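Local coordinates for uncharacterized protein TP-0789 domain-containing protein (Desulfovibrio piger ATCC 29098, PDB 4Z48) that is of unknown function but belongs to the LolA/LolB-like clan and, as in its relatives, may handle lipoproteins or other lipid-linked ligands in the cell envelope, at residues A32-N37 / L43-K48; W81-R84 / D89-M92. All coordinates share one frame; numbering follows the deposited sequence.

Contact 1: residues A32-N37 / L43-K48; sequences AVMSIN and LTRSFK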
loop_
_atom_site.group_PDB
_atom_site.type_symbol
_atom_site.label_atom_id
_atom_site.label_comp_id
_atom_site.label_asym_id
_atom_site.label_seq_id
_atom_site.Cartn_x
_atom_site.Cartn_y
_atom_site.Cartn_z
ATOM N N ALA A 32 3.245 -11.709 -6.834
ATOM C CA ALA A 32 3.384 -11.827 -5.378
ATOM C C ALA A 32 2.737 -13.086 -4.855
ATOM O O ALA A 32 1.813 -13.618 -5.483
ATOM C CB ALA A 32 2.750 -10.620 -4.673
ATOM N N VAL A 33 3.248 -13.563 -3.712
ATOM C CA VAL A 33 2.666 -14.650 -2.919
ATOM C C VAL A 33 2.458 -14.065 -1.517
ATOM O O VAL A 33 3.381 -13.459 -0.961
ATOM C CB VAL A 33 3.504 -15.958 -2.907
ATOM C CG1 VAL A 33 2.951 -16.940 -1.867
ATOM C CG2 VAL A 33 3.485 -16.624 -4.280
HETATM N N MSE A 34 1.262 -14.247 -0.969
HETATM C CA MSE A 34 0.872 -13.785 0.355
HETATM C C MSE A 34 0.531 -14.994 1.209
HETATM O O MSE A 34 -0.158 -15.903 0.751
HETATM C CB MSE A 34 -0.312 -12.807 0.200
HETATM C CG MSE A 34 -1.189 -12.633 1.402
HETATM SE SE MSE A 34 -2.782 -11.614 0.789
HETATM C CE MSE A 34 -2.073 -9.971 0.713
ATOM N N SER A 35 1.063 -15.025 2.421
ATOM C CA SER A 35 0.794 -16.081 3.386
ATOM C C SER A 35 0.223 -15.422 4.671
ATOM O O SER A 35 0.869 -14.576 5.289
ATOM C CB SER A 35 2.072 -16.890 3.643
ATOM O OG SER A 35 1.873 -17.852 4.662
ATOM N N ILE A 36 -1.010 -15.779 5.018
ATOM C CA ILE A 36 -1.736 -15.263 6.169
ATOM C C ILE A 36 -1.764 -16.314 7.270
ATOM O O ILE A 36 -2.325 -17.414 7.065
ATOM C CB ILE A 36 -3.183 -14.869 5.734
ATOM C CG1 ILE A 36 -3.179 -13.999 4.453
ATOM C CG2 ILE A 36 -3.885 -14.135 6.887
ATOM C CD1 ILE A 36 -4.488 -13.977 3.675
ATOM N N ASN A 37 -1.220 -15.968 8.454
ATOM C CA ASN A 37 -1.171 -16.907 9.579
ATOM C C ASN A 37 -2.071 -16.468 10.717
ATOM O O ASN A 37 -1.879 -15.409 11.284
ATOM C CB ASN A 37 0.267 -17.087 10.073
ATOM C CG ASN A 37 0.488 -18.263 11.012
ATOM O OD1 ASN A 37 -0.094 -18.361 12.106
ATOM N ND2 ASN A 37 1.412 -19.139 10.635
ATOM N N LEU A 43 -3.605 -19.291 5.277
ATOM C CA LEU A 43 -4.283 -19.005 4.012
ATOM C C LEU A 43 -3.225 -18.476 3.084
ATOM O O LEU A 43 -2.353 -17.714 3.523
ATOM C CB LEU A 43 -5.389 -17.938 4.146
ATOM C CG LEU A 43 -6.708 -18.277 4.790
ATOM C CD1 LEU A 43 -7.551 -16.992 4.886
ATOM C CD2 LEU A 43 -7.462 -19.339 3.954
ATOM N N THR A 44 -3.327 -18.784 1.825
ATOM C CA THR A 44 -2.327 -18.310 0.870
ATOM C C THR A 44 -3.030 -17.744 -0.335
ATOM O O THR A 44 -4.169 -18.102 -0.617
ATOM C CB THR A 44 -1.278 -19.437 0.489
ATOM O OG1 THR A 44 -1.772 -20.306 -0.521
ATOM C CG2 THR A 44 -0.815 -20.238 1.674
ATOM N N ARG A 45 -2.399 -16.788 -0.977
ATOM C CA ARG A 45 -2.874 -16.147 -2.190
ATOM C C ARG A 45 -1.703 -15.866 -3.096
ATOM O O ARG A 45 -0.640 -15.509 -2.598
ATOM C CB ARG A 45 -3.595 -14.824 -1.894
ATOM C CG ARG A 45 -5.017 -14.958 -1.372
ATOM C CD ARG A 45 -5.069 -15.029 0.145
ATOM N NE ARG A 45 -6.451 -15.001 0.612
ATOM C CZ ARG A 45 -7.226 -16.065 0.733
ATOM N NH1 ARG A 45 -6.756 -17.275 0.440
ATOM N NH2 ARG A 45 -8.476 -15.935 1.159
ATOM N N SER A 46 -1.893 -16.035 -4.402
ATOM C CA SER A 46 -0.916 -15.686 -5.442
ATOM C C SER A 46 -1.589 -14.657 -6.299
ATOM O O SER A 46 -2.752 -14.866 -6.662
ATOM C CB SER A 46 -0.517 -16.902 -6.284
ATOM O OG SER A 46 0.387 -17.761 -5.613
ATOM N N PHE A 47 -0.903 -13.573 -6.646
ATOM C CA PHE A 47 -1.508 -12.548 -7.496
ATOM C C PHE A 47 -0.492 -11.801 -8.370
ATOM O O PHE A 47 0.698 -11.846 -8.127
ATOM C CB PHE A 47 -2.331 -11.534 -6.680
ATOM C CG PHE A 47 -1.624 -10.797 -5.564
ATOM C CD1 PHE A 47 -1.518 -11.358 -4.291
ATOM C CD2 PHE A 47 -1.096 -9.528 -5.772
ATOM C CE1 PHE A 47 -0.877 -10.673 -3.255
ATOM C CE2 PHE A 47 -0.494 -8.822 -4.725
ATOM C CZ PHE A 47 -0.417 -9.385 -3.463
ATOM N N LYS A 48 -0.986 -11.167 -9.427
ATOM C CA LYS A 48 -0.206 -10.279 -10.285
ATOM C C LYS A 48 -0.785 -8.878 -10.123
ATOM O O LYS A 48 -2.005 -8.724 -9.979
ATOM C CB LYS A 48 -0.215 -10.719 -11.762
ATOM C CG LYS A 48 0.548 -12.010 -12.054
ATOM C CD LYS A 48 0.233 -12.533 -13.445
ATOM C CE LYS A 48 1.102 -13.727 -13.779
ATOM N NZ LYS A 48 0.662 -14.966 -13.084
#
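Ala32 and Phe47, Met34 and Arg45, and Ile36 and Leu43 form three successive hydrogen-bonded pairs of an antiparallel ladder, an example of how a beta hairpin sorts its side chains onto two unlike faces. Each pair is closed by two backbone bonds; that from Met34 N to Arg45 O, at 2.8 Å, is almost straight. From the intervening non-hydrogen-bonded pairs, Val33 with Ser46 and Ser35 with Thr44, CA-H groups reach the carbonyl oxygens of the adjoining pairs, the shortest from Thr44 CA to Met34 O at 3.2 Å.

Apolar packing belongs to the face of Ala32, Met34, Ile36, Leu43, Arg45 and Phe47. With chi1 at 57°, Phe47 sets CG between its own backbone N and carbonyl carbon, which swings the ring back over the neighbouring strand. Ala32 CB then lies over one ring face in a CH-pi contact, 3.8 Å from the centroid, while selenomethionine Met34 brings CB to the ring edge, 4.1 Å from CE1. Farther along, Ile36 CD1 meets Arg45 CD at 3.7 Å.

Within its own strand Arg45 is gripped at NH1: the chain bends at chi2 (90°), and NH1 donates to Thr44 O at 2.9 Å, with the oxygen in the guanidinium plane. Leu43 CD1 lies above one face of that group, toward its rim. On the other face of the hairpin, Val33 CG2 touches Ser46 OG at 3.6 Å.

Strand 219-230 flanks the hairpin beside 32-37 and strand 60-69 beside 43-48, where Phe67 meets the Phe47 ring; the loop residue Met115 accepts a hydrogen bond from Arg45 NE through its backbone O.

Contact 2: residues W81-R84 / D89-M92; sequences WSYR and DDDM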
loop_
_atom_site.group_PDB
_atom_site.type_symbol
_atom_site.label_atom_id
_atom_site.label_comp_id
_atom_site.label_asym_id
_atom_site.label_seq_id
_atom_site.Cartn_x
_atom_site.Cartn_y
_atom_site.Cartn_z
ATOM N N TRP A 81 -8.611 3.055 -8.794
ATOM C CA TRP A 81 -8.386 4.368 -9.407
ATOM C C TRP A 81 -8.076 5.319 -8.260
ATOM O O TRP A 81 -8.982 5.756 -7.536
ATOM C CB TRP A 81 -9.596 4.830 -10.222
ATOM C CG TRP A 81 -9.898 4.043 -11.456
ATOM C CD1 TRP A 81 -9.200 2.982 -11.964
ATOM C CD2 TRP A 81 -11.025 4.237 -12.325
ATOM N NE1 TRP A 81 -9.815 2.515 -13.103
ATOM C CE2 TRP A 81 -10.933 3.270 -13.350
ATOM C CE3 TRP A 81 -12.085 5.170 -12.355
ATOM C CZ2 TRP A 81 -11.866 3.189 -14.386
ATOM C CZ3 TRP A 81 -13.018 5.087 -13.376
ATOM C CH2 TRP A 81 -12.905 4.104 -14.378
ATOM N N SER A 82 -6.782 5.515 -8.016
ATOM C CA SER A 82 -6.247 6.299 -6.911
ATOM C C SER A 82 -5.855 7.681 -7.429
ATOM O O SER A 82 -5.104 7.791 -8.396
ATOM C CB SER A 82 -5.082 5.556 -6.254
ATOM O OG SER A 82 -4.673 6.123 -5.023
ATOM N N TYR A 83 -6.462 8.732 -6.855
ATOM C CA TYR A 83 -6.288 10.115 -7.317
ATOM C C TYR A 83 -5.416 10.984 -6.414
ATOM O O TYR A 83 -5.514 10.932 -5.187
ATOM C CB TYR A 83 -7.655 10.805 -7.447
ATOM C CG TYR A 83 -8.672 10.026 -8.249
ATOM C CD1 TYR A 83 -8.561 9.914 -9.636
ATOM C CD2 TYR A 83 -9.722 9.366 -7.621
ATOM C CE1 TYR A 83 -9.465 9.159 -10.374
ATOM C CE2 TYR A 83 -10.623 8.587 -8.346
ATOM C CZ TYR A 83 -10.505 8.505 -9.723
ATOM O OH TYR A 83 -11.428 7.798 -10.440
ATOM N N ARG A 84 -4.565 11.791 -7.034
ATOM C CA ARG A 84 -3.737 12.742 -6.303
ATOM C C ARG A 84 -4.642 13.872 -5.839
ATOM O O ARG A 84 -5.397 14.431 -6.648
ATOM C CB ARG A 84 -2.581 13.264 -7.178
ATOM C CG ARG A 84 -1.411 13.859 -6.383
ATOM C CD ARG A 84 -0.659 12.828 -5.545
ATOM N NE ARG A 84 0.173 11.934 -6.351
ATOM C CZ ARG A 84 1.090 11.112 -5.847
ATOM N NH1 ARG A 84 1.307 11.069 -4.538
ATOM N NH2 ARG A 84 1.803 10.331 -6.649
ATOM N N ASP A 89 -12.591 10.957 -3.877
ATOM C CA ASP A 89 -12.199 9.751 -3.159
ATOM C C ASP A 89 -11.687 8.713 -4.161
ATOM O O ASP A 89 -12.140 8.704 -5.312
ATOM C CB ASP A 89 -13.380 9.170 -2.358
ATOM C CG ASP A 89 -13.900 10.094 -1.284
ATOM O OD1 ASP A 89 -13.090 10.517 -0.417
ATOM O OD2 ASP A 89 -15.102 10.417 -1.319
ATOM N N ASP A 90 -10.757 7.861 -3.735
ATOM C CA ASP A 90 -10.244 6.797 -4.594
ATOM C C ASP A 90 -11.355 5.822 -4.883
ATOM O O ASP A 90 -12.148 5.505 -3.984
ATOM C CB ASP A 90 -9.076 6.054 -3.933
ATOM C CG ASP A 90 -7.746 6.788 -3.858
ATOM O OD1 ASP A 90 -7.668 7.959 -4.334
ATOM O OD2 ASP A 90 -6.776 6.188 -3.352
ATOM N N ASP A 91 -11.447 5.398 -6.139
ATOM C CA ASP A 91 -12.409 4.427 -6.622
ATOM C C ASP A 91 -11.824 3.014 -6.543
ATOM O O ASP A 91 -10.665 2.756 -6.891
ATOM C CB ASP A 91 -12.835 4.759 -8.068
ATOM C CG ASP A 91 -13.726 5.973 -8.212
ATOM O OD1 ASP A 91 -14.685 6.094 -7.435
ATOM O OD2 ASP A 91 -13.477 6.787 -9.126
HETATM N N MSE A 92 -12.632 2.097 -6.099
HETATM C CA MSE A 92 -12.197 0.722 -5.988
HETATM C C MSE A 92 -13.370 -0.215 -6.251
HETATM O O MSE A 92 -14.507 0.031 -5.804
HETATM C CB MSE A 92 -11.596 0.458 -4.604
HETATM C CG MSE A 92 -11.109 -0.960 -4.400
HETATM SE SE MSE A 92 -10.287 -1.191 -2.656
HETATM C CE MSE A 92 -8.875 -0.032 -2.830
#
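Asp90 reaches back across the hairpin to Ser82 and Tyr83, showing how acidic side chains can continue a ladder beyond its last backbone bridge. That bridge is Trp81 with Asp91, a hydrogen-bonded antiparallel pair in which Trp81 N donates to Asp91 O at 2.8 Å and Asp91 N to Trp81 O at 2.9 Å. Within it, Trp81 CB packs against Asp91 CB at 3.9 Å.

The side-chain bonds follow. Asp90 holds CG anti to its own carbonyl carbon (chi1 -73°), which carries the carboxylate across to two donors: Ser82 OG gives to Asp90 OD2 at 2.7 Å and Tyr83 N to Asp90 OD1 at 2.9 Å, both from above the carboxylate plane, about 50° out of it. Tyr83 OH donates to Asp91 OD2 at 2.6 Å, on the anti side of the carboxylate, whose plane stands perpendicular to the phenol ring. The indole NE1 of Trp81 is hydrogen-bonded outside the contact, to Phe239 O.

A looser contact meets the Tyr83 ring: Asp89 O lies in plane at its edge, 3.4 Å from CE2.

Asp91 OD1 forms a salt bridge with Arg104, so the carboxylate is held through both oxygens and its rotation is restricted. The arginine would probably help keep the carboxylate ionised, and so available as acceptor for the phenol.

From the N terminus, the chain runs through helix 8-20 into strand 27-38, turns, and returns as strand 41-54; contact 1 closes this first hairpin. Strand 60-69 comes next, then strand 77-82, from which contact 2 closes the short turn into strand 91-96. The two loops follow in series, neither nesting nor crossing. Their centres lie 24 Å apart, with nearest atoms about 12 Å apart, and strand 60-69 separates the two hairpins, paired with 41-54 along one edge and 77-82 along the other. Through it, contacts 1 and 2 belong to one run of antiparallel neighbours, consistent with the curved, meander-built beta architecture of LolA-like proteins.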